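Local coordinates for protein enoyl-CoA hydratase (Mycobacterium avium, PDB 3OC7) that probably catalyses the reversible hydration of enoyl-CoA thioesters in fatty acid metabolism, as a member of the crotonase family, at residues A153-P161 with R229-E240. Numbering follows the deposited sequence. Where two conformers were deposited one is given.
Sequences AIISLTLLP and RFDRDAERLAEE. With EDO (1,2-ethanediol), chain B.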
loop_
_atom_site.group_PDB
_atom_site.type_symbol
_atom_site.label_atom_id
_atom_site.label_comp_id
_atom_site.label_asym_id
_atom_site.label_seq_id
_atom_site.Cartn_x
_atom_site.Cartn_y
_atom_site.Cartn_z
ATOM N N ALA A 153 -2.316 -19.136 -6.261
ATOM C CA ALA A 153 -2.137 -19.390 -4.828
ATOM C C ALA A 153 -0.712 -19.164 -4.270
ATOM O O ALA A 153 -0.492 -18.229 -3.479
ATOM C CB ALA A 153 -2.713 -20.786 -4.437
ATOM N N ILE A 154 0.241 -20.001 -4.683
ATOM C CA ILE A 154 1.631 -19.902 -4.208
ATOM C C ILE A 154 2.286 -18.540 -4.505
ATOM O O ILE A 154 3.012 -17.996 -3.636
ATOM C CB ILE A 154 2.516 -21.053 -4.758
ATOM C CG1 ILE A 154 2.189 -22.349 -3.997
ATOM C CG2 ILE A 154 4.046 -20.659 -4.727
ATOM C CD1 ILE A 154 2.775 -22.436 -2.558
ATOM N N ILE A 155 2.034 -17.982 -5.694
ATOM C CA ILE A 155 2.680 -16.707 -6.061
ATOM C C ILE A 155 2.171 -15.489 -5.243
ATOM O O ILE A 155 2.835 -14.440 -5.205
ATOM C CB ILE A 155 2.661 -16.427 -7.589
ATOM C CG1 ILE A 155 1.237 -16.236 -8.117
ATOM C CG2 ILE A 155 3.404 -17.532 -8.378
ATOM C CD1 ILE A 155 1.167 -15.991 -9.624
ATOM N N SER A 156 1.011 -15.650 -4.585
ATOM C CA SER A 156 0.457 -14.642 -3.651
ATOM C C SER A 156 1.419 -14.270 -2.500
ATOM O O SER A 156 1.357 -13.149 -1.965
ATOM C CB SER A 156 -0.923 -15.070 -3.094
ATOM O OG SER A 156 -1.951 -15.061 -4.091
ATOM N N LEU A 157 2.312 -15.200 -2.139
ATOM C CA LEU A 157 3.324 -14.978 -1.085
ATOM C C LEU A 157 4.227 -13.734 -1.321
ATOM O O LEU A 157 4.604 -13.048 -0.363
ATOM C CB LEU A 157 4.201 -16.235 -0.882
ATOM C CG LEU A 157 3.534 -17.469 -0.267
ATOM C CD1 LEU A 157 4.440 -18.705 -0.415
ATOM C CD2 LEU A 157 3.133 -17.217 1.191
ATOM N N THR A 158 4.555 -13.476 -2.599
ATOM C CA THR A 158 5.334 -12.269 -2.987
ATOM C C THR A 158 4.533 -11.181 -3.740
ATOM O O THR A 158 4.949 -10.010 -3.711
ATOM C CB THR A 158 6.644 -12.621 -3.780
ATOM O OG1 THR A 158 6.324 -13.281 -5.020
ATOM C CG2 THR A 158 7.629 -13.462 -2.919
ATOM N N LEU A 159 3.412 -11.534 -4.392
ATOM C CA LEU A 159 2.558 -10.523 -5.064
ATOM C C LEU A 159 1.707 -9.668 -4.115
ATOM O O LEU A 159 1.621 -8.428 -4.283
ATOM C CB LEU A 159 1.643 -11.165 -6.130
ATOM C CG LEU A 159 2.300 -11.812 -7.356
ATOM C CD1 LEU A 159 1.212 -12.210 -8.345
ATOM C CD2 LEU A 159 3.334 -10.897 -8.007
ATOM N N LEU A 160 1.067 -10.291 -3.126
ATOM C CA LEU A 160 0.152 -9.518 -2.256
ATOM C C LEU A 160 0.824 -8.452 -1.351
ATOM O O LEU A 160 0.205 -7.402 -1.109
ATOM C CB LEU A 160 -0.841 -10.419 -1.492
ATOM C CG LEU A 160 -1.798 -11.259 -2.361
ATOM C CD1 LEU A 160 -2.733 -12.072 -1.459
ATOM C CD2 LEU A 160 -2.602 -10.425 -3.385
ATOM N N PRO A 161 2.072 -8.680 -0.883
ATOM C CA PRO A 161 2.778 -7.585 -0.155
ATOM C C PRO A 161 3.207 -6.384 -1.034
ATOM O O PRO A 161 3.483 -5.317 -0.485
ATOM C CB PRO A 161 4.018 -8.281 0.456
ATOM C CG PRO A 161 3.726 -9.739 0.360
ATOM C CD PRO A 161 2.791 -9.967 -0.785
ATOM N N ARG A 229 4.794 -13.833 6.446
ATOM C CA ARG A 229 3.692 -14.356 5.609
ATOM C C ARG A 229 3.979 -15.794 5.125
ATOM O O ARG A 229 3.082 -16.656 5.164
ATOM C CB ARG A 229 3.386 -13.390 4.434
ATOM C CG ARG A 229 2.199 -13.791 3.547
ATOM C CD ARG A 229 2.033 -12.896 2.310
ATOM N NE ARG A 229 1.625 -11.526 2.648
ATOM C CZ ARG A 229 0.380 -11.059 2.582
ATOM N NH1 ARG A 229 -0.619 -11.839 2.188
ATOM N NH2 ARG A 229 0.142 -9.792 2.905
ATOM N N PHE A 230 5.221 -16.056 4.695
ATOM C CA PHE A 230 5.673 -17.424 4.366
ATOM C C PHE A 230 5.473 -18.373 5.572
ATOM O O PHE A 230 4.922 -19.475 5.419
ATOM C CB PHE A 230 7.164 -17.452 3.942
ATOM C CG PHE A 230 7.445 -17.110 2.471
ATOM C CD1 PHE A 230 7.363 -15.803 2.000
ATOM C CD2 PHE A 230 7.883 -18.118 1.579
ATOM C CE1 PHE A 230 7.677 -15.493 0.652
ATOM C CE2 PHE A 230 8.205 -17.833 0.227
ATOM C CZ PHE A 230 8.107 -16.510 -0.238
ATOM N N ASP A 231 5.913 -17.956 6.765
ATOM C CA ASP A 231 5.753 -18.767 7.986
ATOM C C ASP A 231 4.273 -19.155 8.240
ATOM O O ASP A 231 3.979 -20.320 8.538
ATOM C CB ASP A 231 6.316 -18.025 9.212
ATOM C CG ASP A 231 7.837 -18.011 9.272
ATOM O OD1 ASP A 231 8.513 -18.815 8.587
ATOM O OD2 ASP A 231 8.355 -17.182 10.055
ATOM N N ARG A 232 3.361 -18.184 8.108
ATOM C CA ARG A 232 1.919 -18.408 8.340
ATOM C C ARG A 232 1.187 -19.229 7.261
ATOM O O ARG A 232 0.322 -20.064 7.605
ATOM C CB ARG A 232 1.175 -17.073 8.516
ATOM C CG ARG A 232 1.627 -16.195 9.670
ATOM C CD ARG A 232 0.637 -15.034 9.903
ATOM N NE ARG A 232 0.446 -14.184 8.724
ATOM C CZ ARG A 232 1.166 -13.095 8.439
ATOM N NH1 ARG A 232 2.135 -12.694 9.248
ATOM N NH2 ARG A 232 0.909 -12.399 7.335
ATOM N N ASP A 233 1.520 -19.003 5.977
ATOM C CA ASP A 233 0.650 -19.352 4.819
ATOM C C ASP A 233 1.210 -20.348 3.761
ATOM O O ASP A 233 0.428 -20.904 2.965
ATOM C CB ASP A 233 0.206 -18.072 4.061
ATOM C CG ASP A 233 -0.712 -17.161 4.871
ATOM O OD1 ASP A 233 -1.261 -17.574 5.913
ATOM O OD2 ASP A 233 -0.901 -16.002 4.427
ATOM N N ALA A 234 2.527 -20.575 3.709
ATOM C CA ALA A 234 3.103 -21.392 2.621
ATOM C C ALA A 234 2.542 -22.823 2.503
ATOM O O ALA A 234 2.254 -23.285 1.384
ATOM C CB ALA A 234 4.643 -21.415 2.715
ATOM N N GLU A 235 2.426 -23.524 3.639
ATOM C CA GLU A 235 1.916 -24.902 3.607
ATOM C C GLU A 235 0.436 -24.986 3.197
ATOM O O GLU A 235 0.093 -25.811 2.343
ATOM C CB GLU A 235 2.206 -25.652 4.916
ATOM C CG GLU A 235 1.651 -27.100 4.959
ATOM C CD GLU A 235 2.281 -28.053 3.937
ATOM O OE1 GLU A 235 3.393 -27.788 3.430
ATOM O OE2 GLU A 235 1.648 -29.095 3.652
ATOM N N ARG A 236 -0.410 -24.132 3.787
ATOM C CA ARG A 236 -1.831 -24.048 3.419
ATOM C C ARG A 236 -2.018 -23.750 1.927
ATOM O O ARG A 236 -2.861 -24.379 1.261
ATOM C CB ARG A 236 -2.567 -23.011 4.287
ATOM C CG ARG A 236 -4.085 -22.971 4.092
ATOM C CD ARG A 236 -4.734 -21.886 4.936
ATOM N NE ARG A 236 -4.059 -20.602 4.777
ATOM C CZ ARG A 236 -4.335 -19.726 3.817
ATOM N NH1 ARG A 236 -5.278 -19.984 2.921
ATOM N NH2 ARG A 236 -3.667 -18.584 3.757
ATOM N N LEU A 237 -1.225 -22.810 1.388
ATOM C CA LEU A 237 -1.289 -22.468 -0.043
ATOM C C LEU A 237 -0.810 -23.589 -0.981
ATOM O O LEU A 237 -1.368 -23.759 -2.070
ATOM C CB LEU A 237 -0.585 -21.127 -0.352
ATOM C CG LEU A 237 -1.200 -19.847 0.254
ATOM C CD1 LEU A 237 -0.177 -18.675 0.088
ATOM C CD2 LEU A 237 -2.571 -19.482 -0.345
ATOM N N ALA A 238 0.209 -24.353 -0.556
ATOM C CA ALA A 238 0.668 -25.527 -1.329
ATOM C C ALA A 238 -0.414 -26.623 -1.429
ATOM O O ALA A 238 -0.632 -27.186 -2.509
ATOM C CB ALA A 238 2.014 -26.098 -0.743
ATOM N N GLU A 239 -1.107 -26.893 -0.320
ATOM C CA GLU A 239 -2.230 -27.863 -0.305
ATOM C C GLU A 239 -3.408 -27.404 -1.193
ATOM O O GLU A 239 -3.992 -28.205 -1.941
ATOM C CB GLU A 239 -2.668 -28.171 1.143
ATOM C CG GLU A 239 -1.566 -28.893 1.950
ATOM C CD GLU A 239 -1.908 -29.159 3.414
ATOM O OE1 GLU A 239 -3.090 -29.135 3.792
ATOM O OE2 GLU A 239 -0.958 -29.404 4.194
ATOM N N GLU A 240 -3.741 -26.109 -1.137
ATOM C CA GLU A 240 -4.773 -25.539 -2.017
ATOM C C GLU A 240 -4.431 -25.692 -3.511
ATOM O O GLU A 240 -5.288 -26.088 -4.319
ATOM C CB GLU A 240 -5.025 -24.056 -1.665
ATOM C CG GLU A 240 -6.042 -23.359 -2.591
ATOM C CD GLU A 240 -6.333 -21.901 -2.228
ATOM O OE1 GLU A 240 -5.831 -21.390 -1.199
ATOM O OE2 GLU A 240 -7.103 -21.264 -2.988
HETATM C C1 EDO B . -2.030 -15.390 1.361
HETATM O O1 EDO B . -0.828 -14.857 1.927
HETATM C C2 EDO B . -3.214 -14.486 1.681
HETATM O O2 EDO B . -4.382 -15.077 1.094
#
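L157 on the short helix 156-159 faces F230 on the long helix 212-245, and the two backbones run in opposite senses, with CA atoms nearest at I154 and L237 (5.7 Å) and at L157 and F230 (6.4 Å). L157 is a knob in a hole formed by F230, D233, A234 and L237. Its chi1 of -69° sets CG opposite the carbonyl carbon, and the branched end then serves two neighbours: CD1 makes a CH-pi contact over the face of the F230 ring, 4.1 Å from its centroid and 20° off the normal, while CD2 meets CD1 of L237 at 3.8 Å. The small A234 lets the knob sink close to the helix. T158 adds its CG2 methyl at the ring edge. Towards the other end, I154 CD1 lies 3.8 Å from A238 N, a close approach that alanine suits, and I154 also packs on A94, M97 and M101 of helix 86-106. The contact turns polar at R229, whose aliphatic CD covers L157 O, a buried carbonyl with no hydrogen-bond partner in the model. CG of P161 lies 3.6 Å from R229 NE, and P161 CD with L160 CB covers one guanidinium face; such apolar carbons suit the flat face, while the N-H groups point out at the edge. There R229 NH1 donates to O1 of an ethanediol (3.0 Å), probably left from crystallisation, which donates to D233 OD2 (2.8 Å) and so bridges two residues of the same helix, one turn apart. It also bonds L221 O of the second subunit, whose L221 packs on S156, L160 and L237. No hydrogen bond joins the two segments directly: a single L157 knob is set into the long helix 212-245, beside a subunit interface of a trimeric assembly with the crotonase fold.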